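PDB 6MLT: hemolysin-related protein from Vibrio cholerae serotype O1, which is a secreted, calcium-binding protein of the biofilm matrix that probably helps the biofilm adhere to surfaces through carbohydrate binding. Local coordinates for residues Asp470-Phe483 with Ser516-Asp528. Numbering follows the deposited sequence.
With NA (sodium ion), chain H.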
ATOM      1  N   ASP A 470     -23.721  12.311  -0.923  1.00 34.10           N
ATOM      2  CA  ASP A 470     -22.858  13.064  -0.022  1.00 32.33           C
ATOM      3  C   ASP A 470     -22.864  14.542  -0.371  1.00 27.57           C
ATOM      4  O   ASP A 470     -21.836  15.225  -0.282  1.00 23.98           O
ATOM      5  CB  ASP A 470     -21.433  12.526  -0.026  1.00 34.70           C
ATOM      6  CG  ASP A 470     -20.662  13.002   1.176  1.00 35.66           C
ATOM      7  OD1 ASP A 470     -21.295  13.061   2.248  1.00 36.56           O
ATOM      8  OD2 ASP A 470     -19.463  13.326   1.057  1.00 33.96           O
ATOM      9  N   LEU A 471     -24.034  15.068  -0.732  1.00 27.83           N
ATOM     10  CA  LEU A 471     -24.136  16.480  -1.091  1.00 33.98           C
ATOM     11  C   LEU A 471     -23.607  17.393   0.007  1.00 33.04           C
ATOM     12  O   LEU A 471     -23.139  18.499  -0.284  1.00 35.09           O
ATOM     13  CB  LEU A 471     -25.587  16.847  -1.393  1.00 42.54           C
ATOM     14  CG  LEU A 471     -25.923  17.013  -2.869  1.00 54.88           C
ATOM     15  CD1 LEU A 471     -26.085  15.653  -3.509  1.00 57.62           C
ATOM     16  CD2 LEU A 471     -27.176  17.854  -3.034  1.00 63.68           C
ATOM     17  N   ASN A 472     -23.687  16.961   1.265  1.00 32.07           N
ATOM     18  CA  ASN A 472     -23.335  17.809   2.401  1.00 34.91           C
ATOM     19  C   ASN A 472     -21.831  18.018   2.562  1.00 38.45           C
ATOM     20  O   ASN A 472     -21.432  18.908   3.321  1.00 47.78           O
ATOM     21  CB  ASN A 472     -23.888  17.205   3.698  1.00 34.52           C
ATOM     22  CG  ASN A 472     -23.804  18.163   4.870  1.00 45.91           C
ATOM     23  OD1 ASN A 472     -24.127  19.347   4.746  1.00 56.75           O
ATOM     24  ND2 ASN A 472     -23.363  17.660   6.016  1.00 42.82           N
ATOM     25  N   SER A 473     -20.987  17.224   1.901  1.00 31.88           N
ATOM     26  CA  SER A 473     -19.552  17.279   2.165  1.00 27.65           C
ATOM     27  C   SER A 473     -18.738  17.145   0.886  1.00 22.98           C
ATOM     28  O   SER A 473     -17.906  18.005   0.580  1.00 21.73           O
ATOM     29  CB  SER A 473     -19.165  16.185   3.164  1.00 33.38           C
ATOM     30  OG  SER A 473     -17.803  15.787   3.047  1.00 33.65           O
ATOM     31  N   GLY A 474     -18.972  16.073   0.134  1.00 20.50           N
ATOM     32  CA  GLY A 474     -18.152  15.782  -1.023  1.00 22.75           C
ATOM     33  C   GLY A 474     -16.760  15.296  -0.694  1.00 21.03           C
ATOM     34  O   GLY A 474     -15.912  15.248  -1.590  1.00 19.20           O
ATOM     35  N   LYS A 475     -16.491  14.940   0.563  1.00 17.64           N
ATOM     36  CA  LYS A 475     -15.170  14.476   0.968  1.00 17.65           C
ATOM     37  C   LYS A 475     -15.185  13.110   1.639  1.00 16.03           C
ATOM     38  O   LYS A 475     -14.122  12.633   2.053  1.00 16.17           O
ATOM     39  CB  LYS A 475     -14.518  15.493   1.918  1.00 17.83           C
ATOM     40  CG  LYS A 475     -14.361  16.899   1.331  1.00 20.67           C
ATOM     41  CD  LYS A 475     -13.559  17.807   2.265  1.00 20.40           C
ATOM     42  CE  LYS A 475     -13.452  19.231   1.740  1.00 21.95           C
ATOM     43  NZ  LYS A 475     -14.777  19.905   1.656  1.00 26.14           N
ATOM     44  N   ILE A 476     -16.346  12.457   1.739  1.00 17.74           N
ATOM     45  CA  ILE A 476     -16.456  11.270   2.577  1.00 17.17           C
ATOM     46  C   ILE A 476     -15.464  10.205   2.124  1.00 17.19           C
ATOM     47  O   ILE A 476     -15.147  10.069   0.934  1.00 17.10           O
ATOM     48  CB  ILE A 476     -17.895  10.724   2.581  1.00 18.37           C
ATOM     49  CG1 ILE A 476     -18.056   9.588   3.603  1.00 18.54           C
ATOM     50  CG2 ILE A 476     -18.304  10.235   1.186  1.00 18.50           C
ATOM     51  CD1 ILE A 476     -17.856  10.019   5.063  1.00 18.47           C
ATOM     52  N   GLY A 477     -14.958   9.450   3.088  1.00 17.77           N
ATOM     53  CA  GLY A 477     -13.911   8.493   2.822  1.00 19.34           C
ATOM     54  C   GLY A 477     -14.428   7.118   2.433  1.00 19.35           C
ATOM     55  O   GLY A 477     -15.619   6.825   2.505  1.00 19.07           O
ATOM     56  N   VAL A 478     -13.481   6.287   2.010  1.00 17.13           N
ATOM     57  CA  VAL A 478     -13.702   4.885   1.693  1.00 18.36           C
ATOM     58  C   VAL A 478     -12.505   4.111   2.224  1.00 16.28           C
ATOM     59  O   VAL A 478     -11.440   4.673   2.486  1.00 17.16           O
ATOM     60  CB  VAL A 478     -13.858   4.646   0.177  1.00 18.69           C
ATOM     61  CG1 VAL A 478     -15.098   5.357  -0.352  1.00 17.81           C
ATOM     62  CG2 VAL A 478     -12.616   5.122  -0.569  1.00 18.15           C
ATOM     63  N   SER A 479     -12.688   2.801   2.381  1.00 18.28           N
ATOM     64  CA  SER A 479     -11.585   1.900   2.687  1.00 16.08           C
ATOM     65  C   SER A 479     -11.836   0.588   1.959  1.00 16.90           C
ATOM     66  O   SER A 479     -12.833   0.431   1.249  1.00 17.24           O
ATOM     67  CB  SER A 479     -11.431   1.691   4.198  1.00 18.57           C
ATOM     68  OG  SER A 479     -12.525   0.964   4.716  1.00 18.65           O
ATOM     69  N   ALA A 480     -10.920  -0.360   2.140  1.00 16.95           N
ATOM     70  CA  ALA A 480     -10.956  -1.613   1.398  1.00 18.92           C
ATOM     71  C   ALA A 480     -10.693  -2.778   2.338  1.00 19.15           C
ATOM     72  O   ALA A 480      -9.942  -2.655   3.310  1.00 16.21           O
ATOM     73  CB  ALA A 480      -9.920  -1.622   0.273  1.00 19.38           C
ATOM     74  N   TYR A 481     -11.311  -3.916   2.027  1.00 18.36           N
ATOM     75  CA  TYR A 481     -11.092  -5.158   2.757  1.00 18.81           C
ATOM     76  C   TYR A 481     -11.712  -6.306   1.966  1.00 19.25           C
ATOM     77  O   TYR A 481     -12.746  -6.136   1.310  1.00 16.68           O
ATOM     78  CB  TYR A 481     -11.689  -5.102   4.171  1.00 18.39           C
ATOM     79  CG  TYR A 481     -11.656  -6.447   4.868  1.00 19.51           C
ATOM     80  CD1 TYR A 481     -10.445  -7.070   5.153  1.00 19.37           C
ATOM     81  CD2 TYR A 481     -12.831  -7.105   5.220  1.00 21.74           C
ATOM     82  CE1 TYR A 481     -10.403  -8.316   5.766  1.00 19.50           C
ATOM     83  CE2 TYR A 481     -12.802  -8.352   5.840  1.00 21.06           C
ATOM     84  CZ  TYR A 481     -11.585  -8.951   6.104  1.00 19.96           C
ATOM     85  OH  TYR A 481     -11.542 -10.184   6.716  1.00 20.22           O
ATOM     86  N   ASP A 482     -11.075  -7.476   2.046  1.00 20.10           N
ATOM     87  CA  ASP A 482     -11.548  -8.692   1.378  1.00 21.49           C
ATOM     88  C   ASP A 482     -12.422  -9.464   2.359  1.00 22.42           C
ATOM     89  O   ASP A 482     -11.955 -10.341   3.086  1.00 20.72           O
ATOM     90  CB  ASP A 482     -10.369  -9.536   0.899  1.00 22.21           C
ATOM     91  CG  ASP A 482     -10.802 -10.832   0.240  1.00 22.59           C
ATOM     92  OD1 ASP A 482     -12.004 -10.978  -0.080  1.00 20.58           O
ATOM     93  OD2 ASP A 482      -9.944 -11.716   0.058  1.00 22.78           O
ATOM     94  N   PHE A 483     -13.715  -9.126   2.379  1.00 20.28           N
ATOM     95  CA  PHE A 483     -14.675  -9.849   3.212  1.00 21.59           C
ATOM     96  C   PHE A 483     -14.862 -11.284   2.739  1.00 23.22           C
ATOM     97  O   PHE A 483     -15.013 -12.198   3.558  1.00 23.71           O
ATOM     98  CB  PHE A 483     -16.034  -9.147   3.195  1.00 22.01           C
ATOM     99  CG  PHE A 483     -16.088  -7.880   3.984  1.00 21.09           C
ATOM    100  CD1 PHE A 483     -16.311  -7.910   5.348  1.00 21.89           C
ATOM    101  CD2 PHE A 483     -15.971  -6.652   3.354  1.00 20.29           C
ATOM    102  CE1 PHE A 483     -16.383  -6.734   6.076  1.00 21.06           C
ATOM    103  CE2 PHE A 483     -16.043  -5.479   4.072  1.00 20.65           C
ATOM    104  CZ  PHE A 483     -16.250  -5.519   5.437  1.00 19.92           C
ATOM    105  N   SER A 516     -25.576   6.745  10.349  1.00 17.44           N
ATOM    106  CA  SER A 516     -25.757   8.108   9.870  1.00 17.94           C
ATOM    107  C   SER A 516     -24.534   8.975  10.148  1.00 18.92           C
ATOM    108  O   SER A 516     -23.771   8.737  11.089  1.00 17.89           O
ATOM    109  CB  SER A 516     -26.987   8.761  10.501  1.00 17.92           C
ATOM    110  OG  SER A 516     -26.917   8.774  11.919  1.00 18.62           O
ATOM    111  N   SER A 517     -24.373  10.004   9.316  1.00 20.16           N
ATOM    112  CA  SER A 517     -23.322  10.995   9.504  1.00 21.20           C
ATOM    113  C   SER A 517     -23.611  12.227   8.659  1.00 19.42           C
ATOM    114  O   SER A 517     -24.097  12.111   7.525  1.00 17.94           O
ATOM    115  CB  SER A 517     -21.946  10.426   9.135  1.00 19.88           C
ATOM    116  OG  SER A 517     -20.940  11.418   9.311  1.00 17.96           O
ATOM    117  N   GLY A 518     -23.305  13.404   9.212  1.00 17.39           N
ATOM    118  CA  GLY A 518     -23.218  14.597   8.385  1.00 18.32           C
ATOM    119  C   GLY A 518     -22.158  14.470   7.312  1.00 19.72           C
ATOM    120  O   GLY A 518     -22.253  15.127   6.268  1.00 21.70           O
ATOM    121  N   THR A 519     -21.174  13.602   7.545  1.00 17.63           N
ATOM    122  CA  THR A 519     -20.038  13.252   6.695  1.00 19.49           C
ATOM    123  C   THR A 519     -19.011  14.373   6.635  1.00 22.85           C
ATOM    124  O   THR A 519     -19.333  15.547   6.414  1.00 18.43           O
ATOM    125  CB  THR A 519     -20.451  12.846   5.267  1.00 21.38           C
ATOM    126  OG1 THR A 519     -20.922  13.980   4.534  1.00 22.89           O
ATOM    127  CG2 THR A 519     -21.519  11.756   5.302  1.00 20.08           C
ATOM    128  N   LEU A 520     -17.762  13.987   6.888  1.00 18.35           N
ATOM    129  CA  LEU A 520     -16.603  14.801   6.581  1.00 19.78           C
ATOM    130  C   LEU A 520     -15.747  13.959   5.658  1.00 18.14           C
ATOM    131  O   LEU A 520     -16.062  13.826   4.464  1.00 17.09           O
ATOM    132  CB  LEU A 520     -15.899  15.232   7.873  1.00 17.60           C
ATOM    133  CG  LEU A 520     -16.637  16.262   8.723  1.00 18.47           C
ATOM    134  CD1 LEU A 520     -15.936  16.385  10.067  1.00 21.42           C
ATOM    135  CD2 LEU A 520     -16.692  17.600   8.008  1.00 23.07           C
ATOM    136  N   TRP A 521     -14.686  13.321   6.166  1.00 15.46           N
ATOM    137  CA  TRP A 521     -13.883  12.411   5.359  1.00 14.47           C
ATOM    138  C   TRP A 521     -13.571  11.118   6.111  1.00 16.04           C
ATOM    139  O   TRP A 521     -12.579  10.450   5.795  1.00 16.29           O
ATOM    140  CB  TRP A 521     -12.589  13.110   4.897  1.00 14.53           C
ATOM    141  CG  TRP A 521     -11.947  13.910   5.978  1.00 13.97           C
ATOM    142  CD1 TRP A 521     -10.991  13.489   6.859  1.00 13.87           C
ATOM    143  CD2 TRP A 521     -12.228  15.274   6.312  1.00 16.33           C
ATOM    144  NE1 TRP A 521     -10.658  14.511   7.716  1.00 14.68           N
ATOM    145  CE2 TRP A 521     -11.409  15.612   7.410  1.00 14.72           C
ATOM    146  CE3 TRP A 521     -13.096  16.239   5.796  1.00 17.22           C
ATOM    147  CZ2 TRP A 521     -11.435  16.869   8.001  1.00 14.96           C
ATOM    148  CZ3 TRP A 521     -13.118  17.496   6.385  1.00 18.22           C
ATOM    149  CH2 TRP A 521     -12.289  17.797   7.473  1.00 15.91           C
ATOM    150  N   GLU A 522     -14.401  10.740   7.081  1.00 16.99           N
ATOM    151  CA  GLU A 522     -14.201   9.501   7.817  1.00 18.55           C
ATOM    152  C   GLU A 522     -14.470   8.300   6.911  1.00 17.55           C
ATOM    153  O   GLU A 522     -15.062   8.427   5.838  1.00 16.08           O
ATOM    154  CB  GLU A 522     -15.113   9.465   9.048  1.00 19.01           C
ATOM    155  CG  GLU A 522     -16.606   9.183   8.772  1.00 18.46           C
ATOM    156  CD  GLU A 522     -17.469  10.427   8.492  1.00 23.07           C
ATOM    157  OE1 GLU A 522     -16.948  11.477   8.035  1.00 18.15           O
ATOM    158  OE2 GLU A 522     -18.701  10.326   8.717  1.00 21.18           O
ATOM    159  N   TYR A 523     -14.023   7.125   7.350  1.00 17.25           N
ATOM    160  CA  TYR A 523     -14.345   5.889   6.654  1.00 16.42           C
ATOM    161  C   TYR A 523     -14.473   4.768   7.675  1.00 15.91           C
ATOM    162  O   TYR A 523     -13.977   4.886   8.802  1.00 17.28           O
ATOM    163  CB  TYR A 523     -13.289   5.536   5.591  1.00 16.03           C
ATOM    164  CG  TYR A 523     -11.850   5.573   6.070  1.00 16.07           C
ATOM    165  CD1 TYR A 523     -11.353   4.589   6.909  1.00 17.68           C
ATOM    166  CD2 TYR A 523     -10.987   6.585   5.673  1.00 18.35           C
ATOM    167  CE1 TYR A 523     -10.034   4.618   7.362  1.00 16.93           C
ATOM    168  CE2 TYR A 523      -9.654   6.618   6.113  1.00 18.10           C
ATOM    169  CZ  TYR A 523      -9.195   5.625   6.958  1.00 18.16           C
ATOM    170  OH  TYR A 523      -7.890   5.628   7.398  1.00 16.57           O
ATOM    171  N   PRO A 524     -15.140   3.674   7.320  1.00 18.60           N
ATOM    172  CA  PRO A 524     -15.156   2.506   8.205  1.00 19.27           C
ATOM    173  C   PRO A 524     -13.824   1.776   8.144  1.00 16.73           C
ATOM    174  O   PRO A 524     -13.080   1.867   7.164  1.00 17.74           O
ATOM    175  CB  PRO A 524     -16.290   1.634   7.642  1.00 18.64           C
ATOM    176  CG  PRO A 524     -16.955   2.461   6.569  1.00 20.44           C
ATOM    177  CD  PRO A 524     -15.936   3.449   6.109  1.00 18.65           C
ATOM    178  N   VAL A 525     -13.534   1.036   9.211  1.00 16.93           N
ATOM    179  CA  VAL A 525     -12.270   0.315   9.360  1.00 16.33           C
ATOM    180  C   VAL A 525     -12.560  -1.141   9.692  1.00 17.56           C
ATOM    181  O   VAL A 525     -13.391  -1.431  10.560  1.00 18.10           O
ATOM    182  CB  VAL A 525     -11.393   0.949  10.457  1.00 19.39           C
ATOM    183  CG1 VAL A 525     -10.249   0.011  10.878  1.00 18.29           C
ATOM    184  CG2 VAL A 525     -10.851   2.296   9.976  1.00 19.98           C
ATOM    185  N   VAL A 526     -11.857  -2.052   9.027  1.00 16.18           N
ATOM    186  CA  VAL A 526     -11.847  -3.460   9.408  1.00 16.28           C
ATOM    187  C   VAL A 526     -10.525  -3.749  10.099  1.00 17.09           C
ATOM    188  O   VAL A 526      -9.452  -3.405   9.583  1.00 17.37           O
ATOM    189  CB  VAL A 526     -12.049  -4.379   8.194  1.00 19.09           C
ATOM    190  CG1 VAL A 526     -11.873  -5.845   8.591  1.00 20.13           C
ATOM    191  CG2 VAL A 526     -13.434  -4.155   7.591  1.00 20.72           C
ATOM    192  N   ALA A 527     -10.598  -4.381  11.265  1.00 17.04           N
ATOM    193  CA  ALA A 527      -9.400  -4.806  11.970  1.00 18.56           C
ATOM    194  C   ALA A 527      -9.702  -6.057  12.776  1.00 20.56           C
ATOM    195  O   ALA A 527     -10.806  -6.218  13.310  1.00 20.38           O
ATOM    196  CB  ALA A 527      -8.870  -3.708  12.894  1.00 18.17           C
ATOM    197  N   ASP A 528      -8.703  -6.936  12.857  1.00 18.49           N
ATOM    198  CA  ASP A 528      -8.780  -8.167  13.642  1.00 22.89           C
ATOM    199  C   ASP A 528      -8.320  -7.827  15.052  1.00 21.93           C
ATOM    200  O   ASP A 528      -7.128  -7.855  15.366  1.00 20.16           O
ATOM    201  CB  ASP A 528      -7.928  -9.264  13.016  1.00 22.95           C
ATOM    202  CG  ASP A 528      -8.022 -10.583  13.767  1.00 27.52           C
ATOM    203  OD1 ASP A 528      -8.706 -10.629  14.815  1.00 27.60           O
ATOM    204  OD2 ASP A 528      -7.413 -11.576  13.308  1.00 27.32           O
TER
HETATM  205 NA    NA H1007     -13.302 -10.356  -1.817  1.00 20.83          NA
HETATM  206  O   HOH W   1     -11.106  -1.366   6.035  1.00 23.75           O
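Ser479 and Pro524 meet where the innermost strands of two neighbouring beta-propeller blades, 478-481 and 525-527, run side by side. Ser479 OG, held between backbone N and carbonyl carbon (chi1 68°), donates to Pro524 O at 2.7 Å. The same OG accepts from a water that also donates to Ala480 O and accepts from Val526 N, so one water links the two strands. Further back, Gly477 N reaches Glu522 O at 2.9 Å through a bent bond (134° at the hydrogen). In the loops leading into the strands, Ser473 OG donates to Leu520 O and accepts from Lys475 N, the latter bond making an ST turn. Asn472 ND2 bonds almost straight to Gly518 O at 2.8 Å, the oxygen lying close to the plane of the Asn472 side-chain amide. Glu522 folds back at chi2; OE1 takes Leu520 N and OE2 takes Ser517 OG, each on its syn lone pair. Val478 O, buried here, has no partner in the model. Beyond the water, Asp482 OD1 binds a sodium ion completed by Thr484, Asp486, Ile488 and Glu490, while Tyr481 OH bonds to Arg567 O. Val526 CG1 sits over the centre of the Tyr481 ring, 3.6 Å from its centroid.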